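Local coordinates for protein Dye-decolorizing peroxidase Tfu_3078 (Thermobifida fusca, PDB 5FW4) that uses heme b and hydrogen peroxide to oxidise many compounds, anthraquinone dyes most readily and azo dyes and phenols such as guaiacol more modestly, at residues 280-285 / 402-407; 169-174 / 392-397; 244-249 / 352-357. All coordinates share one frame; numbering follows the deposited sequence.

Interaction 1. Residues 280-285 / 402-407; sequences RRIRML and RYIRHE. With HEM (protoporphyrin IX containing Fe), chain C.
Arg283 and Glu407 reach for each other across two antiparallel strands, their planes turned 43° apart. OE2 of Glu407 lies in the guanidinium plane of Arg283, straight ahead of the NE-H (168°) and 2.9 Å from NE, whereas OE2 itself is met from above the carboxylate plane. Arg283 CG stands anti to the backbone N (chi1 -177°) and the chain bends only at chi3, which swings NE round to the acid. One water joins Arg283 NH2 to the same OE2, so the salt bridge is closed by a second, indirect link. NH2 also packs on the aliphatic CG of Arg405 at 3.5 Å; the two guanidinium planes are steeply inclined. OE1 of Glu407 takes a water-mediated link from Arg281 NE and a salt bridge from Arg364, so several cations probably hold Glu407 ionised, while Arg281 itself pairs with Asp370.

Beneath these side chains runs the edge of the C-terminal ferredoxin-like sheet of the DyP fold, in which strand 404-414 is outermost. Arg283 and Arg405 form a hydrogen-bonded pair through both backbone amides, and the N-H of Leu285 extends the register to Tyr403 O at 2.8 Å.

The other face of the sheet carries Ile282, Met284, Ile404 and His406, all in the heme pocket. Ile282 CG2 lies against Ile404 CB at 3.6 Å, and both residues offer their CG2 methyls to the heme vinyl carbon CBB. The edge of the His406 ring meets the heme methyl CMC, 3.7 Å from CE1. The Arg280 side chain crosses that of His406 at about a right angle, meeting ND1 with its guanidinium edge; NE appears to donate to ND1, though the placing of ND1 is doubtful, and the remaining nitrogens serve Asp173 and Ser409.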
# COMPACT_ATOMS: atom_id res chain seq x y z
N ARG A 280 -3.94 14.41 9.40
CA ARG A 280 -2.75 15.08 8.92
C ARG A 280 -1.87 14.05 8.22
O ARG A 280 -1.62 12.95 8.74
CB ARG A 280 -2.00 15.73 10.12
CG ARG A 280 -2.82 16.68 10.97
CD ARG A 280 -3.03 18.05 10.31
NE ARG A 280 -1.85 18.90 10.52
CZ ARG A 280 -1.81 20.23 10.41
NH1 ARG A 280 -2.88 20.93 10.09
NH2 ARG A 280 -0.66 20.85 10.67
N ARG A 281 -1.42 14.39 7.02
CA ARG A 281 -0.43 13.59 6.33
C ARG A 281 0.92 14.15 6.78
O ARG A 281 1.25 15.27 6.45
CB ARG A 281 -0.56 13.73 4.83
CG ARG A 281 0.40 12.86 4.05
CD ARG A 281 0.33 13.21 2.60
NE ARG A 281 1.32 12.54 1.77
CZ ARG A 281 1.08 12.02 0.58
NH1 ARG A 281 -0.15 12.05 0.07
NH2 ARG A 281 2.06 11.44 -0.10
N ILE A 282 1.67 13.36 7.51
CA ILE A 282 2.96 13.85 8.09
C ILE A 282 4.11 13.04 7.54
O ILE A 282 4.27 11.88 7.88
CB ILE A 282 2.99 13.69 9.58
CG1 ILE A 282 1.71 14.15 10.22
CG2 ILE A 282 4.19 14.44 10.18
CD1 ILE A 282 1.44 15.55 9.97
N ARG A 283 4.90 13.66 6.69
CA ARG A 283 6.05 13.04 6.09
C ARG A 283 7.14 12.92 7.18
O ARG A 283 7.31 13.84 7.94
CB ARG A 283 6.56 13.88 4.94
CG ARG A 283 7.73 13.24 4.18
CD ARG A 283 8.19 13.95 2.92
NE ARG A 283 8.51 15.37 3.04
CZ ARG A 283 9.70 15.88 3.32
NH1 ARG A 283 10.76 15.09 3.50
NH2 ARG A 283 9.84 17.21 3.36
N MET A 284 7.79 11.76 7.21
CA MET A 284 8.95 11.48 8.12
C MET A 284 10.26 11.65 7.38
O MET A 284 10.45 11.11 6.29
CB MET A 284 8.84 10.08 8.69
CG MET A 284 7.70 9.92 9.66
SD MET A 284 7.52 8.27 10.15
CE MET A 284 6.45 8.32 11.50
N LEU A 285 11.23 12.38 7.96
CA LEU A 285 12.55 12.51 7.34
C LEU A 285 13.42 11.33 7.78
O LEU A 285 14.26 11.44 8.71
CB LEU A 285 13.24 13.85 7.74
CG LEU A 285 12.92 15.08 6.87
CD1 LEU A 285 11.41 15.31 6.74
CD2 LEU A 285 13.64 16.36 7.31
N ARG A 402 11.89 18.74 13.77
CA ARG A 402 13.01 18.52 12.89
C ARG A 402 12.83 17.35 11.88
O ARG A 402 13.43 17.38 10.81
CB ARG A 402 14.23 18.19 13.75
CG ARG A 402 15.60 18.35 13.13
CD ARG A 402 16.60 18.55 14.28
NE ARG A 402 16.18 17.79 15.48
CZ ARG A 402 15.72 18.29 16.64
NH1 ARG A 402 15.60 19.62 16.87
NH2 ARG A 402 15.36 17.43 17.61
N TYR A 403 12.11 16.31 12.27
CA TYR A 403 12.11 15.07 11.51
C TYR A 403 10.79 14.82 10.80
O TYR A 403 10.61 13.74 10.29
CB TYR A 403 12.41 13.89 12.40
CG TYR A 403 13.82 14.04 13.01
CD1 TYR A 403 14.94 13.77 12.25
CD2 TYR A 403 13.98 14.50 14.28
CE1 TYR A 403 16.27 13.98 12.79
CE2 TYR A 403 15.26 14.68 14.82
CZ TYR A 403 16.39 14.41 14.05
OH TYR A 403 17.69 14.60 14.60
N ILE A 404 9.89 15.78 10.89
CA ILE A 404 8.55 15.65 10.28
C ILE A 404 8.11 16.89 9.53
O ILE A 404 8.52 18.00 9.87
CB ILE A 404 7.45 15.32 11.31
CG1 ILE A 404 7.14 16.54 12.21
CG2 ILE A 404 7.77 14.03 12.04
CD1 ILE A 404 6.19 16.28 13.35
N ARG A 405 7.22 16.71 8.55
CA ARG A 405 6.65 17.83 7.83
C ARG A 405 5.18 17.59 7.67
O ARG A 405 4.81 16.61 7.05
CB ARG A 405 7.30 17.97 6.45
CG ARG A 405 8.76 18.36 6.49
CD ARG A 405 8.97 19.76 7.04
NE ARG A 405 10.38 20.16 6.98
CZ ARG A 405 11.28 20.05 7.98
NH1 ARG A 405 10.97 19.52 9.16
NH2 ARG A 405 12.51 20.46 7.76
N HIS A 406 4.35 18.48 8.21
CA HIS A 406 2.91 18.41 7.97
C HIS A 406 2.55 18.84 6.54
O HIS A 406 2.56 20.02 6.21
CB HIS A 406 2.19 19.28 9.00
CG HIS A 406 2.16 18.71 10.39
ND1 HIS A 406 1.03 18.15 10.93
CD2 HIS A 406 3.12 18.63 11.35
CE1 HIS A 406 1.28 17.74 12.16
NE2 HIS A 406 2.54 18.03 12.45
N GLU A 407 2.14 17.89 5.69
CA GLU A 407 1.88 18.20 4.27
C GLU A 407 0.41 18.12 3.81
O GLU A 407 0.06 18.66 2.77
CB GLU A 407 2.73 17.29 3.38
CG GLU A 407 4.23 17.49 3.56
CD GLU A 407 5.07 16.60 2.67
OE1 GLU A 407 4.60 15.55 2.22
OE2 GLU A 407 6.22 16.96 2.40
CHA HEM C . 2.43 10.42 21.90
CHB HEM C . 4.84 9.80 17.74
CHC HEM C . 2.48 13.59 15.89
CHD HEM C . -0.13 14.03 19.95
C1A HEM C . 3.27 9.94 20.92
C2A HEM C . 4.17 8.88 21.13
C3A HEM C . 4.86 8.72 19.97
C4A HEM C . 4.39 9.67 19.05
CMA HEM C . 5.90 7.70 19.68
CAA HEM C . 4.37 8.10 22.41
CBA HEM C . 3.51 6.85 22.50
CGA HEM C . 2.06 7.20 22.72
O1A HEM C . 1.26 7.05 21.76
O2A HEM C . 1.68 7.61 23.85
C1B HEM C . 4.39 10.81 16.88
C2B HEM C . 4.87 10.98 15.55
C3B HEM C . 4.21 12.05 15.01
C4B HEM C . 3.29 12.51 16.05
CMB HEM C . 5.90 10.12 14.89
CAB HEM C . 4.26 12.64 13.66
CBB HEM C . 4.87 12.06 12.63
C1C HEM C . 1.57 14.04 16.81
C2C HEM C . 0.70 15.09 16.60
C3C HEM C . -0.06 15.20 17.76
C4C HEM C . 0.38 14.22 18.68
CMC HEM C . 0.66 15.87 15.31
CAC HEM C . -1.09 16.14 18.19
CBC HEM C . -1.23 17.31 17.66
C1D HEM C . 0.41 13.04 20.78
C2D HEM C . -0.09 12.86 22.15
C3D HEM C . 0.63 11.85 22.69
C4D HEM C . 1.58 11.45 21.65
CMD HEM C . -1.22 13.61 22.84
CAD HEM C . 0.46 11.28 24.09
CBD HEM C . 1.20 12.19 25.08
CGD HEM C . 0.94 11.74 26.50
O1D HEM C . -0.11 12.03 27.10
O2D HEM C . 1.80 11.05 27.07
NA HEM C . 3.43 10.42 19.64
NB HEM C . 3.46 11.73 17.12
NC HEM C . 1.39 13.56 18.08
ND HEM C . 1.42 12.18 20.50
FE HEM C . 2.45 12.00 18.91
O HOH W 1 3.87 12.90 2.33
O HOH W 2 7.91 18.94 2.55
O HOH W 3 11.83 19.16 4.31

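Interaction 2. Residues 169-174 / 392-397; sequences EFSTDD and SLADQG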
# COMPACT_ATOMS: atom_id res chain seq x y z
N GLU A 169 -3.85 27.94 11.02
CA GLU A 169 -2.51 27.74 10.48
C GLU A 169 -1.55 27.56 11.66
O GLU A 169 -1.68 28.27 12.65
CB GLU A 169 -2.04 28.94 9.65
CG GLU A 169 -2.85 29.17 8.38
CD GLU A 169 -2.19 30.18 7.44
OE1 GLU A 169 -1.53 31.13 7.92
OE2 GLU A 169 -2.36 30.00 6.22
N PHE A 170 -0.63 26.61 11.54
CA PHE A 170 0.38 26.38 12.57
C PHE A 170 1.72 26.79 12.01
O PHE A 170 1.94 26.71 10.79
CB PHE A 170 0.41 24.93 13.04
CG PHE A 170 -0.88 24.45 13.67
CD1 PHE A 170 -1.16 24.75 14.99
CD2 PHE A 170 -1.82 23.70 12.95
CE1 PHE A 170 -2.34 24.32 15.58
CE2 PHE A 170 -2.99 23.25 13.55
CZ PHE A 170 -3.26 23.58 14.86
N SER A 171 2.63 27.19 12.90
CA SER A 171 3.89 27.78 12.47
C SER A 171 4.81 26.78 11.74
O SER A 171 5.71 27.19 11.02
CB SER A 171 4.61 28.42 13.68
OG SER A 171 4.91 27.44 14.66
N THR A 172 4.61 25.49 11.95
CA THR A 172 5.41 24.46 11.29
C THR A 172 4.72 23.90 10.03
O THR A 172 5.22 22.98 9.42
CB THR A 172 5.68 23.27 12.23
OG1 THR A 172 4.44 22.78 12.77
CG2 THR A 172 6.64 23.72 13.37
N ASP A 173 3.57 24.45 9.69
CA ASP A 173 2.81 23.96 8.54
C ASP A 173 3.65 23.92 7.23
O ASP A 173 4.44 24.80 6.96
CB ASP A 173 1.55 24.82 8.32
CG ASP A 173 0.38 24.46 9.26
OD1 ASP A 173 0.41 23.48 10.02
OD2 ASP A 173 -0.62 25.18 9.23
N ASP A 174 3.41 22.92 6.38
CA ASP A 174 4.08 22.84 5.08
C ASP A 174 3.09 22.17 4.13
O ASP A 174 3.44 21.27 3.40
CB ASP A 174 5.34 22.00 5.21
CG ASP A 174 6.28 22.12 4.01
OD1 ASP A 174 6.24 23.09 3.25
OD2 ASP A 174 7.09 21.20 3.84
N SER A 392 1.10 23.88 20.79
CA SER A 392 2.25 23.69 21.72
C SER A 392 3.44 23.01 21.00
O SER A 392 4.60 23.40 21.20
CB SER A 392 1.85 22.86 22.94
OG SER A 392 0.85 23.52 23.70
N LEU A 393 3.16 22.04 20.13
CA LEU A 393 4.25 21.31 19.50
C LEU A 393 4.92 22.20 18.48
O LEU A 393 6.13 22.20 18.39
CB LEU A 393 3.78 20.04 18.80
CG LEU A 393 3.13 18.92 19.60
CD1 LEU A 393 2.79 17.74 18.69
CD2 LEU A 393 4.00 18.45 20.76
N ALA A 394 4.12 22.88 17.67
CA ALA A 394 4.62 23.88 16.72
C ALA A 394 5.44 25.00 17.38
O ALA A 394 6.56 25.27 16.98
CB ALA A 394 3.46 24.52 15.99
N ASP A 395 4.85 25.69 18.34
CA ASP A 395 5.47 26.90 18.90
C ASP A 395 6.51 26.62 19.97
O ASP A 395 7.40 27.44 20.21
CB ASP A 395 4.40 27.81 19.51
CG ASP A 395 3.38 28.30 18.50
OD1 ASP A 395 3.71 28.32 17.29
OD2 ASP A 395 2.27 28.69 18.94
N GLN A 396 6.39 25.50 20.68
CA GLN A 396 7.30 25.26 21.82
C GLN A 396 8.49 24.40 21.41
O GLN A 396 9.29 23.97 22.24
CB GLN A 396 6.55 24.68 23.01
CG GLN A 396 5.53 25.65 23.59
CD GLN A 396 4.85 25.12 24.85
OE1 GLN A 396 3.62 25.13 24.96
NE2 GLN A 396 5.64 24.66 25.79
N GLY A 397 8.61 24.14 20.11
CA GLY A 397 9.79 23.52 19.56
C GLY A 397 9.94 22.05 19.91
O GLY A 397 11.01 21.61 20.33
O HOH W 4 1.45 27.58 15.50
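With chi1 at 62°, Ser171 OG sits between its own backbone N and carbonyl carbon, and this torsion turns the hydroxyl across to helix 386-395. There it donates to OD1 of Asp395 at 3.0 Å, meeting the oxygen nearly along its C-O axis. Asp395 answers with CG anti to its carbonyl carbon (chi1 -62°), which brings its carboxylate back toward the loop although the CB starts off to the side. A water makes a second connection: it accepts from Ser171 N at 2.9 Å and donates to the same OD1. One carboxylate oxygen thus gathers both the hydroxyl and, through the water, the backbone amide of a single serine.

Beside these polar links lies the methyl of Ala394, pointing toward the loop. Ser171 OG touches this CB at 3.5 Å, and CB of Phe170 adds a looser apolar contact. Both branches of Thr172 bear on Ala394: CG2 lies 3.9 Å from its CA and O, while OG1 meets the methyl CB at 3.8 Å. A glycine in place of Thr172 would probably open a gap beside Ala394, stripping the CA and carbonyl of their methyl cover.

The loop is braced from within. Residues Phe170 to Asp173 make a type I beta turn, closed by Asp173 N on Phe170 O, and OD2 of Asp173 accepts the Phe170 N-H in return at 2.7 Å. Beyond the contact, Phe170 packs on Ile387, Gln390 and Arg391 of the same helix. The arrangement is a beta turn docked on the C-terminal end of a helix, here joining a loop from the N-terminal half of the chain to the helix whose Leu393 touches the heme and His338, probably the proximal ligand of the DyP fold.

Interaction 3. Residues 244-249 / 352-357; sequences TANPAQ and MFRRGY. With HEM (protoporphyrin IX containing Fe), chain C.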
# COMPACT_ATOMS: atom_id res chain seq x y z
N THR A 244 0.33 4.30 23.17
CA THR A 244 0.34 4.02 24.57
C THR A 244 -0.57 4.95 25.42
O THR A 244 -1.37 4.47 26.25
CB THR A 244 1.80 4.02 25.06
OG1 THR A 244 2.56 3.08 24.28
CG2 THR A 244 1.90 3.67 26.55
N ALA A 245 -0.48 6.25 25.21
CA ALA A 245 -1.20 7.18 26.08
C ALA A 245 -2.65 7.44 25.69
O ALA A 245 -3.29 8.26 26.35
CB ALA A 245 -0.47 8.50 26.19
N ASN A 246 -3.17 6.77 24.65
CA ASN A 246 -4.59 6.87 24.34
C ASN A 246 -5.40 6.47 25.56
O ASN A 246 -4.99 5.58 26.31
CB ASN A 246 -5.01 5.96 23.17
CG ASN A 246 -4.78 6.61 21.83
OD1 ASN A 246 -4.87 7.84 21.68
ND2 ASN A 246 -4.47 5.79 20.83
N PRO A 247 -6.56 7.10 25.75
CA PRO A 247 -7.43 6.64 26.82
C PRO A 247 -7.90 5.23 26.49
O PRO A 247 -8.07 4.92 25.31
CB PRO A 247 -8.59 7.64 26.82
CG PRO A 247 -8.54 8.31 25.49
CD PRO A 247 -7.11 8.26 25.03
N ALA A 248 -8.04 4.39 27.51
CA ALA A 248 -8.46 3.01 27.33
C ALA A 248 -9.95 2.95 26.95
O ALA A 248 -10.77 3.66 27.51
CB ALA A 248 -8.21 2.21 28.60
N GLN A 249 -10.28 2.09 26.00
CA GLN A 249 -11.63 2.03 25.45
C GLN A 249 -12.68 1.45 26.41
O GLN A 249 -13.87 1.69 26.21
CB GLN A 249 -11.64 1.22 24.14
CG GLN A 249 -10.73 1.78 23.05
CD GLN A 249 -10.94 1.10 21.70
OE1 GLN A 249 -12.03 0.60 21.42
NE2 GLN A 249 -9.91 1.07 20.88
N MET A 352 -6.96 13.64 23.16
CA MET A 352 -7.49 13.12 21.89
C MET A 352 -7.22 11.64 21.85
O MET A 352 -6.45 11.13 22.65
CB MET A 352 -6.85 13.85 20.69
CG MET A 352 -5.41 13.45 20.39
SD MET A 352 -4.50 14.72 19.52
CE MET A 352 -4.13 15.86 20.88
N PHE A 353 -7.87 10.96 20.92
CA PHE A 353 -7.67 9.55 20.65
C PHE A 353 -7.01 9.47 19.28
O PHE A 353 -7.57 9.88 18.30
CB PHE A 353 -9.02 8.82 20.66
CG PHE A 353 -8.96 7.39 20.20
CD1 PHE A 353 -8.15 6.46 20.84
CD2 PHE A 353 -9.74 6.96 19.12
CE1 PHE A 353 -8.11 5.14 20.42
CE2 PHE A 353 -9.69 5.64 18.70
CZ PHE A 353 -8.88 4.74 19.34
N ARG A 354 -5.81 8.91 19.25
CA ARG A 354 -5.01 8.85 18.05
C ARG A 354 -5.14 7.46 17.46
O ARG A 354 -4.92 6.46 18.15
CB ARG A 354 -3.55 9.18 18.39
CG ARG A 354 -3.37 10.67 18.60
CD ARG A 354 -2.24 11.08 19.57
NE ARG A 354 -1.72 10.02 20.43
CZ ARG A 354 -2.11 9.69 21.66
NH1 ARG A 354 -3.13 10.32 22.35
NH2 ARG A 354 -1.44 8.69 22.24
N ARG A 355 -5.52 7.41 16.18
CA ARG A 355 -5.71 6.16 15.47
C ARG A 355 -5.16 6.31 14.05
O ARG A 355 -5.91 6.33 13.01
CB ARG A 355 -7.20 5.83 15.46
CG ARG A 355 -7.58 4.48 14.90
CD ARG A 355 -9.09 4.31 15.00
NE ARG A 355 -9.57 3.04 14.46
CZ ARG A 355 -9.79 2.77 13.16
NH1 ARG A 355 -9.52 3.64 12.19
NH2 ARG A 355 -10.24 1.57 12.82
N GLY A 356 -3.85 6.36 13.99
CA GLY A 356 -3.12 6.64 12.79
C GLY A 356 -2.50 5.40 12.17
O GLY A 356 -2.40 4.37 12.81
N TYR A 357 -2.06 5.58 10.91
CA TYR A 357 -1.51 4.55 10.06
C TYR A 357 -0.21 5.05 9.43
O TYR A 357 -0.09 6.23 9.04
CB TYR A 357 -2.54 4.16 8.96
CG TYR A 357 -3.67 3.32 9.52
CD1 TYR A 357 -4.70 3.91 10.25
CD2 TYR A 357 -3.65 1.94 9.43
CE1 TYR A 357 -5.72 3.14 10.83
CE2 TYR A 357 -4.64 1.17 10.01
CZ TYR A 357 -5.68 1.77 10.71
OH TYR A 357 -6.63 1.01 11.31
CHA HEM C . 2.43 10.42 21.90
CHB HEM C . 4.84 9.80 17.74
CHC HEM C . 2.48 13.59 15.89
CHD HEM C . -0.13 14.03 19.95
C1A HEM C . 3.27 9.94 20.92
C2A HEM C . 4.17 8.88 21.13
C3A HEM C . 4.86 8.72 19.97
C4A HEM C . 4.39 9.67 19.05
CMA HEM C . 5.90 7.70 19.68
CAA HEM C . 4.37 8.10 22.41
CBA HEM C . 3.51 6.85 22.50
CGA HEM C . 2.06 7.20 22.72
O1A HEM C . 1.26 7.05 21.76
O2A HEM C . 1.68 7.61 23.85
C1B HEM C . 4.39 10.81 16.88
C2B HEM C . 4.87 10.98 15.55
C3B HEM C . 4.21 12.05 15.01
C4B HEM C . 3.29 12.51 16.05
CMB HEM C . 5.90 10.12 14.89
CAB HEM C . 4.26 12.64 13.66
CBB HEM C . 4.87 12.06 12.63
C1C HEM C . 1.57 14.04 16.81
C2C HEM C . 0.70 15.09 16.60
C3C HEM C . -0.06 15.20 17.76
C4C HEM C . 0.38 14.22 18.68
CMC HEM C . 0.66 15.87 15.31
CAC HEM C . -1.09 16.14 18.19
CBC HEM C . -1.23 17.31 17.66
C1D HEM C . 0.41 13.04 20.78
C2D HEM C . -0.09 12.86 22.15
C3D HEM C . 0.63 11.85 22.69
C4D HEM C . 1.58 11.45 21.65
CMD HEM C . -1.22 13.61 22.84
CAD HEM C . 0.46 11.28 24.09
CBD HEM C . 1.20 12.19 25.08
CGD HEM C . 0.94 11.74 26.50
O1D HEM C . -0.11 12.03 27.10
O2D HEM C . 1.80 11.05 27.07
NA HEM C . 3.43 10.42 19.64
NB HEM C . 3.46 11.73 17.12
NC HEM C . 1.39 13.56 18.08
ND HEM C . 1.42 12.18 20.50
FE HEM C . 2.45 12.00 18.91
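Asn246 grips the backbone of Arg354 with both ends of its amide: OD1 accepts the Arg354 N-H at 2.8 Å in an almost straight bond, and ND2 donates to Arg354 O. This pairing joins the heme-binding loop of the DyP-type peroxidase fold to strand 353-363, at the edge of the C-terminal sheet.

The guanidinium of Arg354 is sandwiched. Heme C3D lies over the centre of one face, 3.6 Å above the plane, and Asn246 OD1 stands over the opposite face. At the edge, NH2 donates to heme propionate oxygen O1A at 3.2 Å. Ala245 N holds the other oxygen of that propionate, O2A. The shared propionate fixes the guanidinium beside Asp242, probably the proton acceptor, in the pocket where an oxygen molecule is bound, which Arg354 and Asp242 line.

Further out, the Asn246 amide meets Phe353 at CD1, Asn246 CG lying 3.5 Å from it, with the planes 52° apart. That ring packs edge-to-face with Phe254 of helix 252-258, and Pro247 leans on Leu253 and Thr257 of the same helix. On the strand side, Met352 turns its sulfur to a heme vinyl, SD lying 3.9 Å from CAC.

From the N terminus, the chain first reaches loop 169-174, whose partner, helix end 392-397, arrives 218 residues later; interaction 2 thus closes a long loop between the N-terminal and C-terminal halves of the chain. Inside it lies all of interaction 3, where 244-249 meets strand 352-357. Interaction 1 starts at 280-285, within both loops, and ends at 402-407, beyond both, so it crosses each of the others. Interactions 1 and 3 involve opposite outer strands of one four-stranded sheet and touch the same heme without touching each other. Interactions 1 and 2 do meet, where turn 170-173 is bonded to strand 275-284 and, probably, Asp174 N to His406 O on the outer strand.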